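Local coordinates for transferrin binding protein B (PDB 3PQU) that probably binds host transferrin at the bacterial outer membrane as a surface lipoprotein, as part of iron acquisition by a porcine pathogen, at residues Leu164-Phe178 against His229-Lys241. Residues are numbered along the deposited sequence; the frame is centred on the assembly and turned at random.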
# COMPACT_ATOMS: atom_id res chain seq x y z
N LEU A 164 -3.91 -12.94 1.96
CA LEU A 164 -5.33 -12.69 1.71
C LEU A 164 -6.16 -13.88 2.17
O LEU A 164 -5.70 -15.01 2.13
CB LEU A 164 -5.59 -12.39 0.21
CG LEU A 164 -4.89 -11.18 -0.44
CD1 LEU A 164 -5.22 -11.07 -1.95
CD2 LEU A 164 -5.26 -9.88 0.26
N PRO A 165 -7.39 -13.62 2.64
CA PRO A 165 -8.24 -14.74 3.05
C PRO A 165 -8.61 -15.61 1.86
O PRO A 165 -8.59 -15.15 0.72
CB PRO A 165 -9.49 -14.05 3.60
CG PRO A 165 -9.05 -12.63 3.94
CD PRO A 165 -8.02 -12.32 2.90
N LYS A 166 -8.91 -16.88 2.13
CA LYS A 166 -9.42 -17.80 1.12
C LYS A 166 -10.94 -17.76 1.18
O LYS A 166 -11.52 -17.52 2.23
CB LYS A 166 -8.95 -19.22 1.45
CG LYS A 166 -7.44 -19.38 1.56
CD LYS A 166 -6.81 -19.45 0.20
CE LYS A 166 -7.27 -20.67 -0.57
NZ LYS A 166 -6.77 -20.67 -1.97
N GLY A 167 -11.60 -18.01 0.04
CA GLY A 167 -13.05 -18.04 0.02
C GLY A 167 -13.70 -17.24 -1.09
O GLY A 167 -13.06 -16.40 -1.72
N ASN A 168 -14.99 -17.50 -1.31
CA ASN A 168 -15.75 -16.86 -2.38
C ASN A 168 -16.54 -15.65 -1.91
O ASN A 168 -17.08 -14.90 -2.73
CB ASN A 168 -16.73 -17.86 -3.02
CG ASN A 168 -16.03 -18.90 -3.87
OD1 ASN A 168 -16.30 -20.10 -3.76
ND2 ASN A 168 -15.13 -18.45 -4.74
N LYS A 169 -16.66 -15.46 -0.60
CA LYS A 169 -17.40 -14.31 -0.11
C LYS A 169 -16.98 -13.90 1.28
O LYS A 169 -17.34 -14.54 2.27
CB LYS A 169 -18.90 -14.58 -0.16
CG LYS A 169 -19.76 -13.40 0.26
CD LYS A 169 -21.25 -13.74 0.19
CE LYS A 169 -22.12 -12.52 0.46
NZ LYS A 169 -23.56 -12.79 0.18
N VAL A 170 -16.22 -12.82 1.37
CA VAL A 170 -15.88 -12.22 2.65
C VAL A 170 -16.48 -10.82 2.68
O VAL A 170 -16.23 -10.02 1.78
CB VAL A 170 -14.36 -12.14 2.87
CG1 VAL A 170 -14.05 -11.49 4.23
CG2 VAL A 170 -13.73 -13.54 2.78
N THR A 171 -17.28 -10.53 3.71
CA THR A 171 -17.98 -9.25 3.82
C THR A 171 -17.20 -8.25 4.65
O THR A 171 -16.69 -8.60 5.71
CB THR A 171 -19.39 -9.43 4.45
OG1 THR A 171 -20.21 -10.16 3.54
CG2 THR A 171 -20.05 -8.06 4.71
N TYR A 172 -17.08 -7.02 4.15
CA TYR A 172 -16.46 -5.90 4.87
C TYR A 172 -17.53 -4.84 5.02
O TYR A 172 -18.30 -4.61 4.08
CB TYR A 172 -15.30 -5.27 4.09
CG TYR A 172 -14.08 -6.16 3.94
CD1 TYR A 172 -12.91 -5.91 4.65
CD2 TYR A 172 -14.11 -7.26 3.10
CE1 TYR A 172 -11.80 -6.74 4.52
CE2 TYR A 172 -13.01 -8.09 2.97
CZ TYR A 172 -11.87 -7.84 3.67
OH TYR A 172 -10.79 -8.69 3.52
N LYS A 173 -17.57 -4.19 6.18
CA LYS A 173 -18.52 -3.09 6.41
C LYS A 173 -17.81 -1.85 6.93
O LYS A 173 -16.84 -1.95 7.69
CB LYS A 173 -19.59 -3.52 7.42
CG LYS A 173 -20.46 -4.67 6.98
CD LYS A 173 -21.52 -4.99 8.05
CE LYS A 173 -22.69 -5.76 7.45
NZ LYS A 173 -23.74 -6.03 8.47
N GLY A 174 -18.30 -0.68 6.53
CA GLY A 174 -17.66 0.57 6.92
C GLY A 174 -18.40 1.82 6.44
O GLY A 174 -19.63 1.89 6.45
N THR A 175 -17.64 2.81 6.00
CA THR A 175 -18.22 4.08 5.62
C THR A 175 -17.75 4.48 4.23
O THR A 175 -16.94 3.79 3.60
CB THR A 175 -17.76 5.20 6.59
OG1 THR A 175 -16.33 5.28 6.58
CG2 THR A 175 -18.26 4.94 8.02
N TRP A 176 -18.27 5.61 3.75
CA TRP A 176 -17.69 6.31 2.62
C TRP A 176 -17.87 7.79 2.88
O TRP A 176 -18.63 8.17 3.76
CB TRP A 176 -18.30 5.87 1.26
CG TRP A 176 -19.77 6.14 1.10
CD1 TRP A 176 -20.82 5.55 1.79
CD2 TRP A 176 -20.37 7.03 0.15
NE1 TRP A 176 -22.03 6.04 1.32
CE2 TRP A 176 -21.78 6.94 0.32
CE3 TRP A 176 -19.86 7.86 -0.86
CZ2 TRP A 176 -22.67 7.69 -0.45
CZ3 TRP A 176 -20.75 8.60 -1.63
CH2 TRP A 176 -22.14 8.51 -1.42
N ASP A 177 -17.15 8.62 2.11
CA ASP A 177 -17.18 10.09 2.26
C ASP A 177 -16.82 10.73 0.92
O ASP A 177 -16.27 10.06 0.05
CB ASP A 177 -16.17 10.55 3.32
CG ASP A 177 -16.64 10.25 4.73
OD1 ASP A 177 -16.11 9.31 5.35
OD2 ASP A 177 -17.54 10.96 5.19
N PHE A 178 -17.14 12.01 0.75
CA PHE A 178 -16.99 12.64 -0.56
C PHE A 178 -16.95 14.16 -0.51
O PHE A 178 -17.40 14.77 0.46
CB PHE A 178 -18.17 12.21 -1.46
CG PHE A 178 -19.53 12.66 -0.93
CD1 PHE A 178 -20.04 13.92 -1.24
CD2 PHE A 178 -20.28 11.82 -0.10
CE1 PHE A 178 -21.28 14.37 -0.75
CE2 PHE A 178 -21.54 12.25 0.38
CZ PHE A 178 -22.04 13.53 0.06
N HIS A 229 -23.05 7.83 6.12
CA HIS A 229 -22.76 7.21 4.83
C HIS A 229 -22.08 5.86 5.04
O HIS A 229 -20.90 5.78 5.42
CB HIS A 229 -21.90 8.14 3.96
CG HIS A 229 -22.46 9.52 3.84
ND1 HIS A 229 -22.09 10.56 4.67
CD2 HIS A 229 -23.39 10.03 2.99
CE1 HIS A 229 -22.77 11.65 4.34
NE2 HIS A 229 -23.57 11.35 3.33
N SER A 230 -22.83 4.80 4.78
CA SER A 230 -22.35 3.46 5.09
C SER A 230 -21.96 2.71 3.82
O SER A 230 -22.48 2.97 2.73
CB SER A 230 -23.41 2.68 5.88
OG SER A 230 -24.59 2.53 5.11
N SER A 231 -21.02 1.79 3.97
CA SER A 231 -20.55 1.01 2.84
C SER A 231 -20.60 -0.47 3.19
O SER A 231 -20.43 -0.86 4.35
CB SER A 231 -19.13 1.42 2.45
OG SER A 231 -18.19 1.07 3.45
N GLU A 232 -20.83 -1.30 2.18
CA GLU A 232 -20.70 -2.73 2.37
C GLU A 232 -20.07 -3.37 1.13
O GLU A 232 -20.40 -3.00 0.00
CB GLU A 232 -22.06 -3.37 2.67
CG GLU A 232 -21.92 -4.84 3.07
CD GLU A 232 -23.20 -5.45 3.62
OE1 GLU A 232 -24.04 -4.71 4.18
OE2 GLU A 232 -23.35 -6.69 3.52
N PHE A 233 -19.14 -4.29 1.36
CA PHE A 233 -18.50 -5.01 0.25
C PHE A 233 -18.55 -6.53 0.41
O PHE A 233 -18.47 -7.06 1.53
CB PHE A 233 -17.05 -4.57 0.10
CG PHE A 233 -16.88 -3.09 -0.09
CD1 PHE A 233 -16.80 -2.55 -1.36
CD2 PHE A 233 -16.80 -2.24 1.01
CE1 PHE A 233 -16.64 -1.17 -1.55
CE2 PHE A 233 -16.64 -0.87 0.84
CZ PHE A 233 -16.56 -0.33 -0.45
N ALA A 234 -18.66 -7.24 -0.71
CA ALA A 234 -18.59 -8.69 -0.73
C ALA A 234 -17.37 -9.07 -1.56
O ALA A 234 -17.35 -8.86 -2.77
CB ALA A 234 -19.87 -9.29 -1.33
N VAL A 235 -16.32 -9.60 -0.92
CA VAL A 235 -15.08 -9.87 -1.64
C VAL A 235 -14.95 -11.35 -1.98
O VAL A 235 -15.01 -12.21 -1.09
CB VAL A 235 -13.84 -9.42 -0.84
CG1 VAL A 235 -12.57 -9.76 -1.63
CG2 VAL A 235 -13.90 -7.93 -0.52
N ASP A 236 -14.76 -11.66 -3.26
CA ASP A 236 -14.56 -13.04 -3.70
C ASP A 236 -13.07 -13.23 -3.94
O ASP A 236 -12.57 -13.04 -5.05
CB ASP A 236 -15.36 -13.30 -4.99
CG ASP A 236 -15.23 -14.75 -5.51
OD1 ASP A 236 -14.31 -15.50 -5.10
OD2 ASP A 236 -16.05 -15.12 -6.37
N PHE A 237 -12.34 -13.59 -2.89
CA PHE A 237 -10.89 -13.65 -2.98
C PHE A 237 -10.43 -14.75 -3.94
O PHE A 237 -9.47 -14.56 -4.69
CB PHE A 237 -10.26 -13.84 -1.59
CG PHE A 237 -10.23 -12.57 -0.75
CD1 PHE A 237 -9.32 -11.55 -1.02
CD2 PHE A 237 -11.11 -12.42 0.32
CE1 PHE A 237 -9.30 -10.39 -0.25
CE2 PHE A 237 -11.09 -11.27 1.10
CZ PHE A 237 -10.18 -10.24 0.82
N ASP A 238 -11.12 -15.88 -3.93
CA ASP A 238 -10.76 -16.99 -4.82
C ASP A 238 -10.85 -16.62 -6.32
O ASP A 238 -10.05 -17.11 -7.12
CB ASP A 238 -11.59 -18.24 -4.50
CG ASP A 238 -11.24 -18.84 -3.14
OD1 ASP A 238 -10.28 -18.35 -2.50
OD2 ASP A 238 -11.92 -19.79 -2.73
N ASN A 239 -11.79 -15.76 -6.69
CA ASN A 239 -11.92 -15.31 -8.07
C ASN A 239 -11.32 -13.91 -8.32
O ASN A 239 -11.46 -13.34 -9.41
CB ASN A 239 -13.38 -15.39 -8.54
CG ASN A 239 -13.84 -16.82 -8.79
OD1 ASN A 239 -13.10 -17.63 -9.35
ND2 ASN A 239 -15.06 -17.14 -8.38
N LYS A 240 -10.66 -13.36 -7.31
CA LYS A 240 -9.99 -12.07 -7.45
C LYS A 240 -10.94 -10.95 -7.87
O LYS A 240 -10.58 -10.11 -8.71
CB LYS A 240 -8.89 -12.18 -8.50
CG LYS A 240 -7.78 -13.17 -8.16
CD LYS A 240 -7.11 -12.79 -6.85
CE LYS A 240 -5.87 -13.65 -6.58
NZ LYS A 240 -5.30 -13.34 -5.23
N LYS A 241 -12.13 -10.92 -7.29
CA LYS A 241 -13.13 -9.89 -7.65
C LYS A 241 -13.84 -9.43 -6.39
O LYS A 241 -13.79 -10.11 -5.38
CB LYS A 241 -14.19 -10.46 -8.60
CG LYS A 241 -13.73 -10.80 -10.00
CD LYS A 241 -14.89 -11.31 -10.84
CE LYS A 241 -14.51 -11.43 -12.32
NZ LYS A 241 -14.13 -10.12 -12.93
O HOH W 1 -7.66 -17.68 -2.88
O HOH W 2 -13.36 -21.48 -4.03
O HOH W 3 -21.90 -8.66 1.90
O HOH W 4 -19.83 10.30 6.46
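Pro165 sets its CB-CG-CD edge over one face of the Phe237 ring in a CH-pi contact, CD leading at 3.7 Å from the centroid, while Val235 CG1 of the same segment as Phe237 sits over the opposite face. The rim of this ring meets Val170 CG2 and the hydroxyl of Tyr172, whose OH stands 3.2 Å from Phe237 CZ and is hydrogen-bonded to Ala304 O. Phe237 opens the type I turn 237-240, and the next residue ties that turn to the loop before strand 170-178: Gly167 N reaches Asp238 OD1 at 2.9 Å from above the carboxylate plane, and Asp238 N bonds back to Gly167 O. Beside them, Asp236 points its carboxylate along the Asn168 side chain, CG being anti to the backbone N (chi1 -179°). Its OD1 is gripped from opposite faces, by Asn168 ND2 at 3.1 Å and by Asn239 N, the latter an Asx motif.

At the other end, where Trp176 N still bonds to His229 O, an aromatic cluster forms. His229 lays its CB over the indole face of Trp176 and turns its ring edge toward that face, planes 78° apart; Phe178 in turn presents its edge to the imidazole face, with centroids 5.3 Å apart. Asp207 holds His229 NE2, and a water joins ND1 to Asp177 OD2. Ser231 OG, set between its backbone N and carbonyl carbon (chi1 67°), is thereby turned to Thr175 O and donates to it at 3.0 Å from above the carbonyl plane. Between the two ends, paired backbone bonds link Val170 to Val235, Tyr172 to Phe233 and Gly174 to Ser231, the antiparallel strand pairing of the N-lobe beta barrel of TbpB.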